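Local coordinates for protein 433aa long hypothetical phosphoribosylglycinamide formyl transferase (Pyrococcus horikoshii, PDB 2DWC) that is probably an ATP-grasp enzyme of the PurT type and holds adenosine-5'-diphosphate in a pocket of the chain, at residues 239-244 with 347-352. Numbering follows the deposited sequence.
Sequences DGDYHA and VIKAKV
With chi1 at -55°, V347 sets CG1 anti to its own carbonyl carbon, where it reaches the ring of Y242; CG2 falls between the backbone N and the carbonyl carbon and meets H243. The two residue ranges lie on antiparallel neighbours of a mixed beta sheet, strands 241-247 and 343-349. The pair joins the ATP-grasp part of the chain to the PurT C-terminal part. One backbone bond ties the segments here: V347 N donates to H243 O at 2.9 Å, nearly straight at 169°. CG1 of V347 sits over a face of the Y242 ring in a CH-pi contact, 4.0 Å from the ring centroid. The closest ring atom is Y242 CE2, 3.6 Å from V347 CG1. The Y242 hydroxyl is hydrogen-bonded to T345. The H243 ring meets V347 obliquely, with CD2 of H243 3.5 Å from CG2 of V347. H243 ND1 is hydrogen-bonded to the hydroxyl of Y236, which should help fix the ring's rotation. K349 bends at chi3 and runs past D241 in the opposite direction. D241 OD1 and K349 NZ are 4.3 Å apart, beyond salt-bridge range; D241 OD2 instead forms a salt bridge with R386. K349 CE lies at the edge of the H243 ring, near its plane, 4.2 Å from H243 NE2.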
loop_
_atom_site.group_PDB
_atom_site.type_symbol
_atom_site.label_atom_id
_atom_site.label_comp_id
_atom_site.label_asym_id
_atom_site.label_seq_id
_atom_site.Cartn_x
_atom_site.Cartn_y
_atom_site.Cartn_z
ATOM N N ASP B 239 5.062 -29.008 4.692
ATOM C CA ASP B 239 6.490 -29.183 4.940
ATOM C C ASP B 239 7.140 -27.914 5.497
ATOM O O ASP B 239 8.071 -27.350 4.902
ATOM C CB ASP B 239 7.203 -29.627 3.649
ATOM C CG ASP B 239 7.131 -31.144 3.419
ATOM O OD1 ASP B 239 7.792 -31.892 4.178
ATOM O OD2 ASP B 239 6.415 -31.584 2.487
ATOM N N GLY B 240 6.626 -27.470 6.641
ATOM C CA GLY B 240 7.164 -26.294 7.298
ATOM C C GLY B 240 6.956 -24.951 6.623
ATOM O O GLY B 240 7.326 -23.924 7.191
ATOM N N ASP B 241 6.379 -24.933 5.424
ATOM C CA ASP B 241 6.149 -23.664 4.742
ATOM C C ASP B 241 4.670 -23.473 4.400
ATOM O O ASP B 241 3.992 -24.381 3.880
ATOM C CB ASP B 241 7.014 -23.566 3.477
ATOM C CG ASP B 241 6.963 -22.173 2.827
ATOM O OD1 ASP B 241 5.958 -21.857 2.135
ATOM O OD2 ASP B 241 7.934 -21.391 3.016
ATOM N N TYR B 242 4.148 -22.296 4.727
ATOM C CA TYR B 242 2.751 -22.051 4.439
ATOM C C TYR B 242 2.657 -21.899 2.917
ATOM O O TYR B 242 3.611 -21.484 2.232
ATOM C CB TYR B 242 2.236 -20.834 5.242
ATOM C CG TYR B 242 1.897 -19.606 4.427
ATOM C CD1 TYR B 242 0.603 -19.398 3.930
ATOM C CD2 TYR B 242 2.882 -18.677 4.117
ATOM C CE1 TYR B 242 0.315 -18.285 3.144
ATOM C CE2 TYR B 242 2.602 -17.578 3.323
ATOM C CZ TYR B 242 1.318 -17.385 2.842
ATOM O OH TYR B 242 1.056 -16.311 2.036
ATOM N N HIS B 243 1.520 -22.311 2.388
ATOM C CA HIS B 243 1.292 -22.292 0.958
ATOM C C HIS B 243 0.127 -21.375 0.625
ATOM O O HIS B 243 0.115 -20.750 -0.427
ATOM C CB HIS B 243 0.972 -23.722 0.473
ATOM C CG HIS B 243 1.684 -24.101 -0.791
ATOM N ND1 HIS B 243 1.030 -24.602 -1.900
ATOM C CD2 HIS B 243 2.992 -23.997 -1.142
ATOM C CE1 HIS B 243 1.900 -24.784 -2.880
ATOM N NE2 HIS B 243 3.097 -24.424 -2.445
ATOM N N ALA B 244 -0.867 -21.326 1.511
ATOM C CA ALA B 244 -2.067 -20.504 1.295
ATOM C C ALA B 244 -2.662 -20.108 2.636
ATOM O O ALA B 244 -2.515 -20.858 3.603
ATOM C CB ALA B 244 -3.134 -21.311 0.499
ATOM N N VAL B 347 1.085 -18.633 -2.177
ATOM C CA VAL B 347 2.477 -18.286 -2.467
ATOM C C VAL B 347 2.898 -18.545 -3.898
ATOM O O VAL B 347 2.272 -19.326 -4.624
ATOM C CB VAL B 347 3.445 -19.067 -1.518
ATOM C CG1 VAL B 347 3.044 -18.802 -0.066
ATOM C CG2 VAL B 347 3.399 -20.581 -1.825
ATOM N N ILE B 348 3.945 -17.820 -4.309
ATOM C CA ILE B 348 4.571 -17.980 -5.624
ATOM C C ILE B 348 5.996 -18.333 -5.209
ATOM O O ILE B 348 6.756 -17.479 -4.716
ATOM C CB ILE B 348 4.536 -16.671 -6.432
ATOM C CG1 ILE B 348 3.058 -16.298 -6.750
ATOM C CG2 ILE B 348 5.304 -16.865 -7.725
ATOM C CD1 ILE B 348 2.907 -14.886 -7.348
ATOM N N LYS B 349 6.344 -19.614 -5.356
ATOM C CA LYS B 349 7.663 -20.089 -4.909
ATOM C C LYS B 349 8.555 -20.515 -6.043
ATOM O O LYS B 349 8.078 -21.053 -7.035
ATOM C CB LYS B 349 7.521 -21.276 -3.949
ATOM C CG LYS B 349 6.584 -21.047 -2.785
ATOM C CD LYS B 349 6.936 -21.957 -1.611
ATOM C CE LYS B 349 7.197 -23.389 -2.076
ATOM N NZ LYS B 349 7.844 -24.182 -0.986
ATOM N N ALA B 350 9.862 -20.296 -5.884
ATOM C CA ALA B 350 10.792 -20.658 -6.947
ATOM C C ALA B 350 11.044 -22.149 -6.920
ATOM O O ALA B 350 11.177 -22.738 -5.843
ATOM C CB ALA B 350 12.136 -19.910 -6.768
ATOM N N LYS B 351 11.137 -22.724 -8.111
ATOM C CA LYS B 351 11.414 -24.146 -8.272
ATOM C C LYS B 351 12.840 -24.271 -8.804
ATOM O O LYS B 351 13.327 -25.370 -9.053
ATOM C CB LYS B 351 10.439 -24.770 -9.261
ATOM C CG LYS B 351 9.065 -25.018 -8.703
ATOM C CD LYS B 351 9.131 -26.019 -7.561
ATOM C CE LYS B 351 7.757 -26.648 -7.308
ATOM N NZ LYS B 351 7.793 -27.741 -6.284
ATOM N N VAL B 352 13.496 -23.127 -8.988
ATOM C CA VAL B 352 14.867 -23.104 -9.457
ATOM C C VAL B 352 15.653 -22.027 -8.728
ATOM O O VAL B 352 15.092 -21.249 -7.969
ATOM C CB VAL B 352 14.939 -22.859 -10.973
ATOM C CG1 VAL B 352 14.166 -23.947 -11.702
ATOM C CG2 VAL B 352 14.394 -21.483 -11.307
#